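Local structure of FAD-dependent pyridine nucleotide-disulphide oxidoreductase (Desulfovibrio vulgaris, 3IWA) at residues E82-T87 / E108-K113; V7-V12 / H97-E102. The protein is a FAD-dependent oxidoreductase of the pyridine nucleotide-disulphide family that probably passes electrons from NADH or NADPH to a further acceptor. One frame throughout, in Å; residues are numbered along the deposited sequence.

Contact 1 (E82-T87 / E108-K113)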
ATOM      1  N   GLU A  82      22.727  26.615 -17.479  1.00 69.63           N
ATOM      2  CA  GLU A  82      24.070  26.568 -18.083  1.00 69.46           C
ATOM      3  C   GLU A  82      24.679  25.179 -17.796  1.00 68.70           C
ATOM      4  O   GLU A  82      25.084  24.902 -16.669  1.00 68.12           O
ATOM      5  CB  GLU A  82      24.943  27.704 -17.492  1.00 69.93           C
ATOM      6  CG  GLU A  82      26.151  28.194 -18.356  1.00 71.66           C
ATOM      7  CD  GLU A  82      27.245  28.973 -17.551  1.00 73.11           C
ATOM      8  OE1 GLU A  82      28.445  28.870 -17.920  1.00 71.96           O
ATOM      9  OE2 GLU A  82      26.906  29.684 -16.567  1.00 74.32           O
ATOM     10  N   ALA A  83      24.720  24.311 -18.810  1.00 67.79           N
ATOM     11  CA  ALA A  83      25.150  22.912 -18.635  1.00 67.31           C
ATOM     12  C   ALA A  83      26.536  22.637 -19.205  1.00 66.66           C
ATOM     13  O   ALA A  83      26.700  22.565 -20.416  1.00 67.28           O
ATOM     14  CB  ALA A  83      24.144  21.967 -19.272  1.00 67.14           C
ATOM     15  N   LEU A  84      27.521  22.454 -18.330  1.00 65.71           N
ATOM     16  CA  LEU A  84      28.900  22.218 -18.741  1.00 64.86           C
ATOM     17  C   LEU A  84      29.194  20.731 -18.693  1.00 64.36           C
ATOM     18  O   LEU A  84      29.277  20.149 -17.613  1.00 63.90           O
ATOM     19  CB  LEU A  84      29.864  22.962 -17.811  1.00 64.82           C
ATOM     20  CG  LEU A  84      29.635  24.473 -17.694  1.00 64.45           C
ATOM     21  CD1 LEU A  84      30.461  25.085 -16.551  1.00 63.92           C
ATOM     22  CD2 LEU A  84      29.938  25.146 -19.023  1.00 63.76           C
ATOM     23  N   VAL A  85      29.351  20.119 -19.860  1.00 63.65           N
ATOM     24  CA  VAL A  85      29.730  18.709 -19.942  1.00 63.42           C
ATOM     25  C   VAL A  85      31.248  18.502 -19.953  1.00 62.85           C
ATOM     26  O   VAL A  85      32.024  19.453 -20.061  1.00 62.29           O
ATOM     27  CB  VAL A  85      29.084  18.007 -21.165  1.00 63.89           C
ATOM     28  CG1 VAL A  85      27.551  18.047 -21.032  1.00 64.20           C
ATOM     29  CG2 VAL A  85      29.555  18.636 -22.487  1.00 63.19           C
ATOM     30  N   GLU A  86      31.657  17.247 -19.812  1.00 62.27           N
ATOM     31  CA  GLU A  86      33.073  16.888 -19.684  1.00 62.37           C
ATOM     32  C   GLU A  86      33.863  17.888 -18.819  1.00 61.10           C
ATOM     33  O   GLU A  86      34.981  18.274 -19.165  1.00 61.34           O
ATOM     34  CB  GLU A  86      33.709  16.714 -21.074  1.00 62.69           C
ATOM     35  CG  GLU A  86      33.042  15.611 -21.902  1.00 65.15           C
ATOM     36  CD  GLU A  86      33.891  15.139 -23.095  1.00 69.10           C
ATOM     37  OE1 GLU A  86      34.916  14.445 -22.876  1.00 70.99           O
ATOM     38  OE2 GLU A  86      33.520  15.438 -24.258  1.00 71.56           O
ATOM     39  N   THR A  87      33.268  18.273 -17.691  1.00 59.68           N
ATOM     40  CA  THR A  87      33.804  19.297 -16.789  1.00 58.77           C
ATOM     41  C   THR A  87      33.833  18.762 -15.371  1.00 58.32           C
ATOM     42  O   THR A  87      32.877  18.135 -14.937  1.00 57.80           O
ATOM     43  CB  THR A  87      32.910  20.544 -16.802  1.00 58.56           C
ATOM     44  OG1 THR A  87      32.695  20.951 -18.154  1.00 58.54           O
ATOM     45  CG2 THR A  87      33.522  21.657 -16.048  1.00 58.12           C
ATOM     46  N   GLU A 108      40.952  24.152 -20.109  1.00 72.56           N
ATOM     47  CA  GLU A 108      40.546  25.485 -19.666  1.00 72.74           C
ATOM     48  C   GLU A 108      39.949  25.412 -18.247  1.00 72.72           C
ATOM     49  O   GLU A 108      39.052  24.609 -17.982  1.00 72.65           O
ATOM     50  CB  GLU A 108      39.549  26.109 -20.661  1.00 72.87           C
ATOM     51  N   ARG A 109      40.482  26.228 -17.341  1.00 72.44           N
ATOM     52  CA  ARG A 109      40.059  26.235 -15.939  1.00 72.23           C
ATOM     53  C   ARG A 109      39.254  27.486 -15.628  1.00 71.11           C
ATOM     54  O   ARG A 109      39.584  28.569 -16.097  1.00 71.35           O
ATOM     55  CB  ARG A 109      41.265  26.166 -14.998  1.00 72.76           C
ATOM     56  CG  ARG A 109      41.907  24.791 -14.939  1.00 74.49           C
ATOM     57  CD  ARG A 109      43.094  24.747 -13.991  1.00 77.16           C
ATOM     58  NE  ARG A 109      43.929  23.578 -14.291  1.00 79.49           N
ATOM     59  CZ  ARG A 109      43.872  22.393 -13.679  1.00 80.26           C
ATOM     60  NH1 ARG A 109      43.023  22.168 -12.668  1.00 81.10           N
ATOM     61  NH2 ARG A 109      44.686  21.420 -14.085  1.00 80.15           N
ATOM     62  N   ARG A 110      38.209  27.328 -14.825  1.00 69.62           N
ATOM     63  CA  ARG A 110      37.304  28.424 -14.506  1.00 68.12           C
ATOM     64  C   ARG A 110      36.881  28.377 -13.049  1.00 66.41           C
ATOM     65  O   ARG A 110      36.859  27.312 -12.441  1.00 66.02           O
ATOM     66  CB  ARG A 110      36.091  28.344 -15.419  1.00 68.35           C
ATOM     67  CG  ARG A 110      35.048  29.396 -15.156  1.00 69.78           C
ATOM     68  CD  ARG A 110      34.215  29.618 -16.386  1.00 70.73           C
ATOM     69  NE  ARG A 110      32.871  30.082 -16.060  1.00 71.29           N
ATOM     70  CZ  ARG A 110      31.753  29.577 -16.582  1.00 72.58           C
ATOM     71  NH1 ARG A 110      31.797  28.574 -17.469  1.00 71.82           N
ATOM     72  NH2 ARG A 110      30.580  30.078 -16.216  1.00 72.87           N
ATOM     73  N   THR A 111      36.567  29.548 -12.500  1.00 64.57           N
ATOM     74  CA  THR A 111      36.134  29.693 -11.113  1.00 63.05           C
ATOM     75  C   THR A 111      34.701  30.206 -11.118  1.00 61.82           C
ATOM     76  O   THR A 111      34.446  31.366 -11.469  1.00 62.07           O
ATOM     77  CB  THR A 111      37.042  30.655 -10.332  1.00 62.89           C
ATOM     78  OG1 THR A 111      38.240  29.972  -9.949  1.00 63.50           O
ATOM     79  CG2 THR A 111      36.363  31.169  -9.079  1.00 62.73           C
ATOM     80  N   LEU A 112      33.766  29.321 -10.766  1.00 59.66           N
ATOM     81  CA  LEU A 112      32.348  29.668 -10.699  1.00 57.29           C
ATOM     82  C   LEU A 112      32.077  30.228  -9.324  1.00 56.14           C
ATOM     83  O   LEU A 112      32.660  29.762  -8.351  1.00 55.76           O
ATOM     84  CB  LEU A 112      31.486  28.423 -10.885  1.00 57.02           C
ATOM     85  CG  LEU A 112      31.567  27.642 -12.199  1.00 55.40           C
ATOM     86  CD1 LEU A 112      30.689  26.398 -12.094  1.00 51.31           C
ATOM     87  CD2 LEU A 112      31.153  28.523 -13.397  1.00 53.20           C
ATOM     88  N   LYS A 113      31.185  31.208  -9.235  1.00 54.88           N
ATOM     89  CA  LYS A 113      30.731  31.702  -7.940  1.00 54.64           C
ATOM     90  C   LYS A 113      29.292  31.237  -7.660  1.00 53.16           C
ATOM     91  O   LYS A 113      28.470  31.098  -8.589  1.00 53.24           O
ATOM     92  CB  LYS A 113      30.855  33.230  -7.852  1.00 55.15           C
ATOM     93  CG  LYS A 113      31.437  33.709  -6.505  1.00 57.98           C
ATOM     94  CD  LYS A 113      30.356  34.074  -5.493  1.00 61.51           C
ATOM     95  CE  LYS A 113      30.946  34.516  -4.155  1.00 63.19           C
ATOM     96  NZ  LYS A 113      29.874  34.790  -3.138  1.00 64.34           N
TER

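Contact 2 (V7-V12 / H97-E102)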
ATOM      1  N   VAL A   7      24.981  26.499  -8.214  1.00 42.68           N
ATOM      2  CA  VAL A   7      25.809  25.554  -8.937  1.00 41.77           C
ATOM      3  C   VAL A   7      25.436  24.121  -8.491  1.00 41.45           C
ATOM      4  O   VAL A   7      25.290  23.850  -7.324  1.00 40.13           O
ATOM      5  CB  VAL A   7      27.288  25.847  -8.670  1.00 42.01           C
ATOM      6  CG1 VAL A   7      28.177  24.696  -9.176  1.00 40.29           C
ATOM      7  CG2 VAL A   7      27.663  27.174  -9.330  1.00 40.71           C
ATOM      8  N   VAL A   8      25.286  23.229  -9.450  1.00 41.43           N
ATOM      9  CA  VAL A   8      24.931  21.854  -9.186  1.00 41.84           C
ATOM     10  C   VAL A   8      26.036  20.972  -9.751  1.00 42.05           C
ATOM     11  O   VAL A   8      26.328  21.060 -10.921  1.00 41.49           O
ATOM     12  CB  VAL A   8      23.575  21.517  -9.856  1.00 40.85           C
ATOM     13  CG1 VAL A   8      23.276  20.081  -9.718  1.00 40.69           C
ATOM     14  CG2 VAL A   8      22.489  22.337  -9.241  1.00 40.22           C
ATOM     15  N   ILE A   9      26.636  20.130  -8.911  1.00 43.09           N
ATOM     16  CA  ILE A   9      27.698  19.237  -9.337  1.00 44.05           C
ATOM     17  C   ILE A   9      27.225  17.804  -9.407  1.00 46.44           C
ATOM     18  O   ILE A   9      26.963  17.173  -8.388  1.00 46.05           O
ATOM     19  CB  ILE A   9      28.879  19.257  -8.389  1.00 43.91           C
ATOM     20  CG1 ILE A   9      29.571  20.599  -8.428  1.00 42.28           C
ATOM     21  CG2 ILE A   9      29.900  18.158  -8.759  1.00 42.39           C
ATOM     22  CD1 ILE A   9      30.504  20.757  -7.320  1.00 42.35           C
ATOM     23  N   GLY A  10      27.197  17.284 -10.621  1.00 49.48           N
ATOM     24  CA  GLY A  10      26.802  15.918 -10.901  1.00 51.83           C
ATOM     25  C   GLY A  10      25.523  15.971 -11.701  1.00 54.32           C
ATOM     26  O   GLY A  10      24.641  16.784 -11.433  1.00 55.54           O
ATOM     27  N   ALA A  11      25.425  15.132 -12.715  1.00 57.12           N
ATOM     28  CA  ALA A  11      24.152  14.931 -13.400  1.00 58.60           C
ATOM     29  C   ALA A  11      23.756  13.478 -13.149  1.00 59.72           C
ATOM     30  O   ALA A  11      24.359  12.559 -13.692  1.00 61.07           O
ATOM     31  CB  ALA A  11      24.269  15.243 -14.905  1.00 59.03           C
ATOM     32  N   VAL A  12      22.786  13.281 -12.258  1.00 60.25           N
ATOM     33  CA  VAL A  12      22.318  11.960 -11.904  1.00 59.67           C
ATOM     34  C   VAL A  12      20.851  11.968 -12.354  1.00 58.60           C
ATOM     35  O   VAL A  12      20.526  12.255 -13.531  1.00 59.63           O
ATOM     36  CB  VAL A  12      22.563  11.652 -10.367  1.00 60.22           C
ATOM     37  CG1 VAL A  12      24.006  11.244 -10.095  1.00 60.50           C
ATOM     38  CG2 VAL A  12      22.250  12.841  -9.497  1.00 61.71           C
ATOM     39  N   HIS A  97      32.612  30.946  -1.330  1.00 53.17           N
ATOM     40  CA  HIS A  97      31.507  30.507  -2.196  1.00 52.17           C
ATOM     41  C   HIS A  97      31.937  30.413  -3.668  1.00 51.23           C
ATOM     42  O   HIS A  97      31.346  31.009  -4.570  1.00 51.72           O
ATOM     43  CB  HIS A  97      30.290  31.418  -2.016  1.00 52.40           C
ATOM     44  CG  HIS A  97      29.636  31.297  -0.670  1.00 52.83           C
ATOM     45  ND1 HIS A  97      30.263  31.647   0.505  1.00 53.63           N
ATOM     46  CD2 HIS A  97      28.405  30.854  -0.316  1.00 54.22           C
ATOM     47  CE1 HIS A  97      29.450  31.428   1.524  1.00 53.46           C
ATOM     48  NE2 HIS A  97      28.316  30.943   1.053  1.00 52.74           N
ATOM     49  N   THR A  98      32.983  29.641  -3.897  1.00 49.98           N
ATOM     50  CA  THR A  98      33.524  29.445  -5.233  1.00 49.58           C
ATOM     51  C   THR A  98      33.808  27.959  -5.473  1.00 48.52           C
ATOM     52  O   THR A  98      34.141  27.228  -4.551  1.00 46.92           O
ATOM     53  CB  THR A  98      34.856  30.245  -5.449  1.00 49.71           C
ATOM     54  OG1 THR A  98      35.887  29.680  -4.642  1.00 50.57           O
ATOM     55  CG2 THR A  98      34.695  31.732  -5.086  1.00 50.10           C
ATOM     56  N   VAL A  99      33.658  27.539  -6.724  1.00 48.72           N
ATOM     57  CA  VAL A  99      34.037  26.201  -7.167  1.00 49.26           C
ATOM     58  C   VAL A  99      34.978  26.375  -8.346  1.00 50.66           C
ATOM     59  O   VAL A  99      34.590  26.994  -9.335  1.00 51.27           O
ATOM     60  CB  VAL A  99      32.845  25.369  -7.708  1.00 48.36           C
ATOM     61  CG1 VAL A  99      33.305  23.983  -7.978  1.00 46.98           C
ATOM     62  CG2 VAL A  99      31.668  25.369  -6.760  1.00 47.37           C
ATOM     63  N   GLU A 100      36.188  25.824  -8.257  1.00 52.19           N
ATOM     64  CA  GLU A 100      37.117  25.816  -9.396  1.00 53.68           C
ATOM     65  C   GLU A 100      36.808  24.597 -10.268  1.00 54.02           C
ATOM     66  O   GLU A 100      36.725  23.473  -9.784  1.00 52.97           O
ATOM     67  CB  GLU A 100      38.586  25.783  -8.951  1.00 54.07           C
ATOM     68  CG  GLU A 100      39.063  26.974  -8.093  1.00 57.77           C
ATOM     69  CD  GLU A 100      40.540  26.833  -7.658  1.00 62.62           C
ATOM     70  OE1 GLU A 100      41.341  27.735  -7.971  1.00 67.27           O
ATOM     71  OE2 GLU A 100      40.921  25.815  -7.029  1.00 65.02           O
ATOM     72  N   ILE A 101      36.625  24.826 -11.554  1.00 55.43           N
ATOM     73  CA  ILE A 101      36.281  23.743 -12.458  1.00 56.81           C
ATOM     74  C   ILE A 101      37.326  23.641 -13.566  1.00 58.74           C
ATOM     75  O   ILE A 101      38.031  24.622 -13.859  1.00 58.37           O
ATOM     76  CB  ILE A 101      34.856  23.923 -13.026  1.00 56.73           C
ATOM     77  CG1 ILE A 101      34.770  25.125 -13.973  1.00 56.17           C
ATOM     78  CG2 ILE A 101      33.848  24.111 -11.866  1.00 55.85           C
ATOM     79  CD1 ILE A 101      33.379  25.356 -14.565  1.00 55.53           C
ATOM     80  N   GLU A 102      37.430  22.455 -14.160  1.00 60.74           N
ATOM     81  CA  GLU A 102      38.300  22.255 -15.312  1.00 62.51           C
ATOM     82  C   GLU A 102      37.631  21.377 -16.365  1.00 63.34           C
ATOM     83  O   GLU A 102      37.180  20.283 -16.084  1.00 62.97           O
ATOM     84  CB  GLU A 102      39.678  21.716 -14.874  1.00 62.96           C
ATOM     85  CG  GLU A 102      39.870  20.217 -14.885  1.00 65.45           C
ATOM     86  CD  GLU A 102      41.261  19.812 -14.393  1.00 69.98           C
ATOM     87  OE1 GLU A 102      41.537  20.019 -13.179  1.00 72.42           O
ATOM     88  OE2 GLU A 102      42.065  19.281 -15.217  1.00 71.34           O
TER

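Contact 1 (E82-T87 / E108-K113)
Arg110 reaches from strand 109-113 to Glu82, with Leu84 CD1 meeting its NH1 obliquely. The path starts at Arg110 CB, which rests 3.8 Å from CG1 of Ile101 on the neighbouring strand. CG stands anti to the backbone N (chi1 178°), and the chain runs out extended through CD to NE. Past CD, CD2 of Leu112 lies over one face of the guanidinium, offset toward its rim, 3.5 Å from Arg110 NE. At the tip, Arg110 NH2 gives Glu82 OE1 a fairly straight bond of 3.0 Å (160° at the hydrogen) on the syn lone pair, almost in the guanidinium plane. Arg110 NH1 adds a weak bond of 3.4 Å to the same Glu82 OE1, and it also lies 3.8 Å from CD1 of Leu84.

The two side chains arrive from opposite directions and their flat groups are nearly coplanar, 14° apart. Both bonds go to the one oxygen, Glu82 OE1, while OE2 is hydrogen-bonded to His30 and Thr32 on the adjacent parallel strand, which should fix the carboxylate's rotation. This surface bridge ties an edge strand, 82-84, of the Rossmann-type parallel sheet to the outer strand of the three-stranded antiparallel meander characteristic of FAD domains in this family.

Contact 2 (V7-V12 / H97-E102)
With chi1 at 168° in Val7 and -173° in Val99, each valine sets CG1 anti to its own backbone N. Ile9 instead turns its CG1 beside the backbone N and sends CD1 outward along an extended branch. The result is a small three-residue cluster in which Val99 faces two partners at once. Its CG2 methyl meets Val7 CG1 at 4.3 Å, and its CG1 methyl meets Ile9 CD1, also at 4.3 Å. One branch therefore goes to each partner, and Val99 bridges two residues that point the same way from strand 5-9.

The backbones stay well apart: the CA atoms of Val7 and Val99 are 8.4 Å from each other, the spacing of two sheets packed face to face rather than of neighbours in one sheet. Strand 5-9 is central in the parallel sheet, bonded through its backbone to strands 30-34 and 116-119. Strand 98-103 is the middle strand of the antiparallel meander laid over it. Ala89 of the meander touches both Ile9 and Val99, Leu117 packs on Val7 and Ile9, and the three side chains are buried.

Just past Ile9, strand 5-9 runs on through a turn into helix 14-25. That strand-turn-helix is consistent with the first dinucleotide-binding element of a FAD domain. At the other end, His97 and Thr98 both face Asp93: a G1 beta bulge lies in the hairpin of strands 87-93 and 98-103, just before Val99.

Chemically, the contact consists of methyl groups meeting methyl groups, without polar pairing between the two segments. Its cohesion should therefore come from hydrophobic burial and dispersion, which are not directional as a hydrogen bond is.

Contacts 1 and 2 have centres about 7 Å apart and join the same two sheets, contact 1 at the surface and contact 2 buried between them. Their segments alternate along the chain, in the order 7-12, 82-87, 97-102, 108-113: strands 5-9 and 82-84 belong to the parallel sheet, the second segment ends where the antiparallel meander begins, and the last two lie on adjacent strands of it. Arg110 O lies 2.6 Å from Ile101 N, a probable hydrogen bond between those strands, and Leu84 CD1 packs 3.5 Å from Ile101 CD1 between the layers. The meander is thus attached to both a central and an edge strand of the parallel sheet, building one layered, probably FAD-binding domain.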